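Local coordinates for long form D7clu1 salivary protein (Culex quinquefasciatus, PDB 6V4C) that binds and sequesters adenine nucleosides and nucleotides, ATP and ADP most tightly, and inhibits platelet aggregation and hemostasis during mosquito blood feeding, at residues M191-K196 with K254-I259; A204-L209 with G216-V221. All coordinates share one frame; numbering follows the deposited sequence.

Interaction 1: residues M191-K196 with K254-I259; sequences MRWMKK and KVLDYI
M191 threads its side chain between I259, L256 and the indole of W193. Its CB points at helix 249-263, and CG, the first atom to touch it, rests on I259 CG2 at 3.7 Å. Next comes SD, which I259 CG2 and L256 CD1 each approach to 3.8 Å. A bend at the last torsion (chi3 -69°) then turns CE back over the centre of the W193 ring, 3.7 Å above its plane, a CH-pi contact within 191-196, while CE stays near L256 CD1. An unbranched, flexible thioether suits this place, because one chain can lie against I259 and L256 and still bend its methyl onto the indole. The large indole reaches helix 249-263 mainly with its six-membered ring: CH2 meets L256 CD1 at 3.6 Å, CZ2 meets I259 CD1 at 3.8 Å, and V255 CG1 lies farther off at the ring edge, near its plane. No hydrogen bond crosses the contact, which is held by apolar surfaces alone; the indole also touches I243 of helix 235-247. At R192, whose phi is positive, a Schellman motif ends helix 179-190 and lets residues on both sides of R192 enter the core of this all-helical PBP/GOBP (odorant-binding protein) domain.

Interaction 2: residues A204-L209 with G216-V221; sequences AILRGL and GKDDVV
The carboxylate of D218, the flat group of this contact, has one face against L206: CD1 stands almost directly above D218 CG at 4.0 Å, and CD2 approaches D218 OD1 to 3.5 Å. The same OD1 is hydrogen-bonded to H210, so the acid keeps a polar partner while its face lies on methyl groups. This is a helix-loop-helix connection of the PBP/GOBP fold, in which the start of helix 218-226 folds back onto helix 202-211 after a short loop, with K217 at the N-cap position. An acid in the first turn suits a helix N terminus, where its negative charge probably interacts well with the helix dipole.

Deeper in, V221 faces I205, L206 and L209, which share one side of helix 202-211. Its CG1, anti to the backbone N (chi1 166°), meets I205 CG2 at 4.0 Å; CG2 turns the other way to L206 CD2 at 3.9 Å and, tip to tip, to L209 CD1 at 3.6 Å. A compact, branched valine thus serves three larger neighbours with two methyls. K217 splits its duties: the aliphatic base takes part in the packing, while the bent chain carries NZ away to a salt bridge with E214. What remains at the interface is K217 CB, 4.1 Å from L209 CD1.

Following the chain from the N terminus, both contacts begin after helix 179-190. The chain leaves that helix through 191-196, then runs into helix 202-211, and interaction 2 soon closes a short loop of six residues as helix 218-226 folds back. Only after helix 235-247 does helix 249-263 return to 191-196, so interaction 1 closes a loop of 57 residues that encloses interaction 2 entirely; the two do not cross. They share one apolar core: W193 CD2 touches I205 CG1 at 3.6 Å, and V255 CG2 touches L209 CD2 at 3.6 Å. Helix 202-211 is thereby tied to helix 218-226, to helix 249-263 and to the 191-196 loop.

Interaction 1: residues M191-K196 with K254-I259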
loop_
_atom_site.group_PDB
_atom_site.type_symbol
_atom_site.label_atom_id
_atom_site.label_comp_id
_atom_site.label_asym_id
_atom_site.label_seq_id
_atom_site.Cartn_x
_atom_site.Cartn_y
_atom_site.Cartn_z
ATOM N N MET A 191 -1.986 -1.020 -7.388
ATOM C CA MET A 191 -0.549 -1.159 -7.185
ATOM C C MET A 191 0.122 0.153 -6.809
ATOM O O MET A 191 1.314 0.147 -6.484
ATOM C CB MET A 191 0.123 -1.677 -8.460
ATOM C CG MET A 191 -0.185 -3.120 -8.824
ATOM S SD MET A 191 0.831 -3.678 -10.214
ATOM C CE MET A 191 0.156 -2.704 -11.560
ATOM N N ARG A 192 -0.602 1.269 -6.865
ATOM C CA ARG A 192 -0.044 2.606 -6.665
ATOM C C ARG A 192 0.955 2.996 -7.752
ATOM O O ARG A 192 1.718 3.951 -7.584
ATOM C CB ARG A 192 0.541 2.810 -5.261
ATOM C CG ARG A 192 -0.476 3.192 -4.180
ATOM C CD ARG A 192 -1.470 2.070 -3.869
ATOM N NE ARG A 192 -2.226 2.344 -2.649
ATOM C CZ ARG A 192 -3.117 1.514 -2.114
ATOM N NH1 ARG A 192 -3.381 0.350 -2.692
ATOM N NH2 ARG A 192 -3.749 1.850 -0.999
ATOM N N TRP A 193 0.977 2.265 -8.871
ATOM C CA TRP A 193 1.711 2.747 -10.038
ATOM C C TRP A 193 1.104 4.044 -10.551
ATOM O O TRP A 193 1.819 4.933 -11.031
ATOM C CB TRP A 193 1.707 1.697 -11.149
ATOM C CG TRP A 193 2.630 0.540 -10.909
ATOM C CD1 TRP A 193 3.201 0.172 -9.726
ATOM C CD2 TRP A 193 3.101 -0.393 -11.890
ATOM N NE1 TRP A 193 3.995 -0.938 -9.907
ATOM C CE2 TRP A 193 3.948 -1.304 -11.225
ATOM C CE3 TRP A 193 2.885 -0.547 -13.263
ATOM C CZ2 TRP A 193 4.578 -2.355 -11.890
ATOM C CZ3 TRP A 193 3.512 -1.595 -13.920
ATOM C CH2 TRP A 193 4.348 -2.484 -13.232
ATOM N N MET A 194 -0.218 4.158 -10.474
ATOM C CA MET A 194 -0.930 5.403 -10.721
ATOM C C MET A 194 -1.464 5.900 -9.388
ATOM O O MET A 194 -2.100 5.141 -8.649
ATOM C CB MET A 194 -2.091 5.185 -11.697
ATOM C CG MET A 194 -2.797 6.467 -12.135
ATOM S SD MET A 194 -4.320 6.161 -13.056
ATOM C CE MET A 194 -3.882 6.668 -14.712
ATOM N N LYS A 195 -1.188 7.162 -9.073
ATOM C CA LYS A 195 -1.635 7.737 -7.818
ATOM C C LYS A 195 -3.115 8.103 -7.900
ATOM O O LYS A 195 -3.758 7.976 -8.946
ATOM C CB LYS A 195 -0.782 8.952 -7.453
ATOM C CG LYS A 195 0.697 8.627 -7.302
ATOM C CD LYS A 195 1.474 9.748 -6.625
ATOM C CE LYS A 195 1.613 10.976 -7.508
ATOM N NZ LYS A 195 2.830 11.764 -7.147
ATOM N N LYS A 196 -3.659 8.555 -6.768
ATOM C CA LYS A 196 -5.069 8.939 -6.727
ATOM C C LYS A 196 -5.385 10.037 -7.738
ATOM O O LYS A 196 -6.441 10.004 -8.389
ATOM C CB LYS A 196 -5.463 9.387 -5.320
ATOM C CG LYS A 196 -5.920 8.264 -4.399
ATOM C CD LYS A 196 -6.406 8.806 -3.063
ATOM N N LYS A 254 7.297 -11.065 -14.432
ATOM C CA LYS A 254 8.043 -11.398 -13.225
ATOM C C LYS A 254 7.806 -10.359 -12.133
ATOM O O LYS A 254 7.633 -10.708 -10.960
ATOM C CB LYS A 254 9.531 -11.508 -13.556
ATOM C CG LYS A 254 10.408 -11.900 -12.379
ATOM C CD LYS A 254 11.877 -11.896 -12.775
ATOM C CE LYS A 254 12.776 -12.202 -11.588
ATOM N NZ LYS A 254 14.215 -12.220 -11.978
ATOM N N VAL A 255 7.786 -9.076 -12.506
ATOM C CA VAL A 255 7.491 -8.017 -11.543
ATOM C C VAL A 255 6.052 -8.125 -11.058
ATOM O O VAL A 255 5.779 -8.097 -9.853
ATOM C CB VAL A 255 7.773 -6.635 -12.159
ATOM C CG1 VAL A 255 7.221 -5.535 -11.263
ATOM C CG2 VAL A 255 9.260 -6.446 -12.383
ATOM N N LEU A 256 5.109 -8.249 -11.995
ATOM C CA LEU A 256 3.694 -8.236 -11.641
ATOM C C LEU A 256 3.307 -9.451 -10.805
ATOM O O LEU A 256 2.521 -9.329 -9.862
ATOM C CB LEU A 256 2.839 -8.157 -12.903
ATOM C CG LEU A 256 1.891 -6.964 -12.948
ATOM C CD1 LEU A 256 2.672 -5.663 -12.901
ATOM C CD2 LEU A 256 1.018 -7.031 -14.184
ATOM N N ASP A 257 3.833 -10.633 -11.147
ATOM C CA ASP A 257 3.511 -11.829 -10.371
ATOM C C ASP A 257 3.890 -11.654 -8.908
ATOM O O ASP A 257 3.133 -12.040 -8.012
ATOM C CB ASP A 257 4.218 -13.055 -10.950
ATOM C CG ASP A 257 3.610 -13.525 -12.256
ATOM O OD1 ASP A 257 2.425 -13.228 -12.514
ATOM O OD2 ASP A 257 4.323 -14.199 -13.027
ATOM N N TYR A 258 5.060 -11.071 -8.644
ATOM C CA TYR A 258 5.493 -10.898 -7.262
ATOM C C TYR A 258 4.680 -9.819 -6.560
ATOM O O TYR A 258 4.323 -9.973 -5.385
ATOM C CB TYR A 258 6.986 -10.589 -7.222
ATOM C CG TYR A 258 7.610 -10.729 -5.857
ATOM C CD1 TYR A 258 7.269 -11.784 -5.017
ATOM C CD2 TYR A 258 8.557 -9.818 -5.413
ATOM C CE1 TYR A 258 7.846 -11.915 -3.769
ATOM C CE2 TYR A 258 9.142 -9.942 -4.170
ATOM C CZ TYR A 258 8.785 -10.991 -3.351
ATOM O OH TYR A 258 9.370 -11.110 -2.113
ATOM N N ILE A 259 4.365 -8.724 -7.260
ATOM C CA ILE A 259 3.422 -7.746 -6.722
ATOM C C ILE A 259 2.113 -8.423 -6.334
ATOM O O ILE A 259 1.577 -8.199 -5.243
ATOM C CB ILE A 259 3.190 -6.599 -7.724
ATOM C CG1 ILE A 259 4.431 -5.709 -7.829
ATOM C CG2 ILE A 259 1.970 -5.785 -7.319
ATOM C CD1 ILE A 259 4.367 -4.690 -8.961
#

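Interaction 2: residues A204-L209 with G216-V221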
loop_
_atom_site.group_PDB
_atom_site.type_symbol
_atom_site.label_atom_id
_atom_site.label_comp_id
_atom_site.label_asym_id
_atom_site.label_seq_id
_atom_site.Cartn_x
_atom_site.Cartn_y
_atom_site.Cartn_z
ATOM N N ALA A 204 7.202 4.078 -7.606
ATOM C CA ALA A 204 6.414 2.899 -7.254
ATOM C C ALA A 204 6.668 1.755 -8.225
ATOM O O ALA A 204 6.712 0.587 -7.821
ATOM C CB ALA A 204 4.928 3.250 -7.215
ATOM N N ILE A 205 6.831 2.069 -9.511
ATOM C CA ILE A 205 7.157 1.038 -10.492
ATOM C C ILE A 205 8.523 0.435 -10.194
ATOM O O ILE A 205 8.699 -0.789 -10.230
ATOM C CB ILE A 205 7.082 1.618 -11.917
ATOM C CG1 ILE A 205 5.674 2.138 -12.205
ATOM C CG2 ILE A 205 7.484 0.574 -12.942
ATOM C CD1 ILE A 205 5.625 3.156 -13.331
ATOM N N LEU A 206 9.506 1.287 -9.882
ATOM C CA LEU A 206 10.856 0.809 -9.603
ATOM C C LEU A 206 10.900 -0.081 -8.367
ATOM O O LEU A 206 11.743 -0.981 -8.284
ATOM C CB LEU A 206 11.808 1.996 -9.437
ATOM C CG LEU A 206 11.921 2.936 -10.639
ATOM C CD1 LEU A 206 12.896 4.077 -10.361
ATOM C CD2 LEU A 206 12.339 2.157 -11.874
ATOM N N ARG A 207 10.017 0.163 -7.392
ATOM C CA ARG A 207 9.943 -0.720 -6.232
ATOM C C ARG A 207 9.643 -2.150 -6.654
ATOM O O ARG A 207 10.218 -3.100 -6.111
ATOM C CB ARG A 207 8.877 -0.225 -5.252
ATOM C CG ARG A 207 9.213 1.080 -4.558
ATOM C CD ARG A 207 8.113 1.493 -3.588
ATOM N NE ARG A 207 8.007 0.585 -2.449
ATOM C CZ ARG A 207 8.630 0.767 -1.288
ATOM N NH1 ARG A 207 9.406 1.828 -1.111
ATOM N NH2 ARG A 207 8.477 -0.110 -0.303
ATOM N N GLY A 208 8.747 -2.319 -7.630
ATOM C CA GLY A 208 8.429 -3.655 -8.108
ATOM C C GLY A 208 9.611 -4.343 -8.762
ATOM O O GLY A 208 9.787 -5.557 -8.620
ATOM N N LEU A 209 10.437 -3.584 -9.489
ATOM C CA LEU A 209 11.617 -4.161 -10.128
ATOM C C LEU A 209 12.663 -4.561 -9.096
ATOM O O LEU A 209 13.256 -5.644 -9.180
ATOM C CB LEU A 209 12.216 -3.159 -11.115
ATOM C CG LEU A 209 11.547 -3.017 -12.483
ATOM C CD1 LEU A 209 12.013 -1.731 -13.143
ATOM C CD2 LEU A 209 11.878 -4.214 -13.353
ATOM N N GLY A 216 19.157 -2.915 -13.384
ATOM C CA GLY A 216 19.655 -1.992 -14.386
ATOM C C GLY A 216 18.622 -1.245 -15.202
ATOM O O GLY A 216 18.990 -0.583 -16.180
ATOM N N LYS A 217 17.346 -1.292 -14.818
ATOM C CA LYS A 217 16.253 -0.922 -15.710
ATOM C C LYS A 217 15.581 0.402 -15.358
ATOM O O LYS A 217 14.540 0.724 -15.943
ATOM C CB LYS A 217 15.211 -2.044 -15.755
ATOM C CG LYS A 217 15.782 -3.409 -16.120
ATOM C CD LYS A 217 16.424 -3.393 -17.499
ATOM C CE LYS A 217 16.891 -4.780 -17.911
ATOM N NZ LYS A 217 17.871 -5.339 -16.943
ATOM N N ASP A 218 16.148 1.182 -14.433
ATOM C CA ASP A 218 15.480 2.404 -13.982
ATOM C C ASP A 218 15.273 3.386 -15.134
ATOM O O ASP A 218 14.144 3.825 -15.400
ATOM C CB ASP A 218 16.284 3.059 -12.858
ATOM C CG ASP A 218 16.223 2.281 -11.554
ATOM O OD1 ASP A 218 15.679 1.154 -11.524
ATOM O OD2 ASP A 218 16.721 2.813 -10.544
ATOM N N ASP A 219 16.360 3.745 -15.830
ATOM C CA ASP A 219 16.290 4.691 -16.942
ATOM C C ASP A 219 15.518 4.108 -18.129
ATOM O O ASP A 219 15.105 4.848 -19.029
ATOM C CB ASP A 219 17.714 5.191 -17.296
ATOM C CG ASP A 219 18.288 6.160 -16.226
ATOM O OD1 ASP A 219 17.455 6.881 -15.635
ATOM O OD2 ASP A 219 19.539 6.240 -15.961
ATOM N N VAL A 220 15.291 2.794 -18.136
ATOM C CA VAL A 220 14.395 2.202 -19.124
ATOM C C VAL A 220 12.942 2.525 -18.791
ATOM O O VAL A 220 12.145 2.867 -19.675
ATOM C CB VAL A 220 14.642 0.686 -19.225
ATOM C CG1 VAL A 220 13.478 0.018 -19.911
ATOM C CG2 VAL A 220 15.942 0.413 -19.973
ATOM N N VAL A 221 12.499 2.381 -17.582
ATOM C CA VAL A 221 11.140 2.739 -17.163
ATOM C C VAL A 221 10.884 4.221 -17.391
ATOM O O VAL A 221 9.877 4.547 -17.763
ATOM C CB VAL A 221 10.949 2.390 -15.690
ATOM C CG1 VAL A 221 9.759 3.019 -15.141
ATOM C CG2 VAL A 221 10.970 0.941 -15.369
#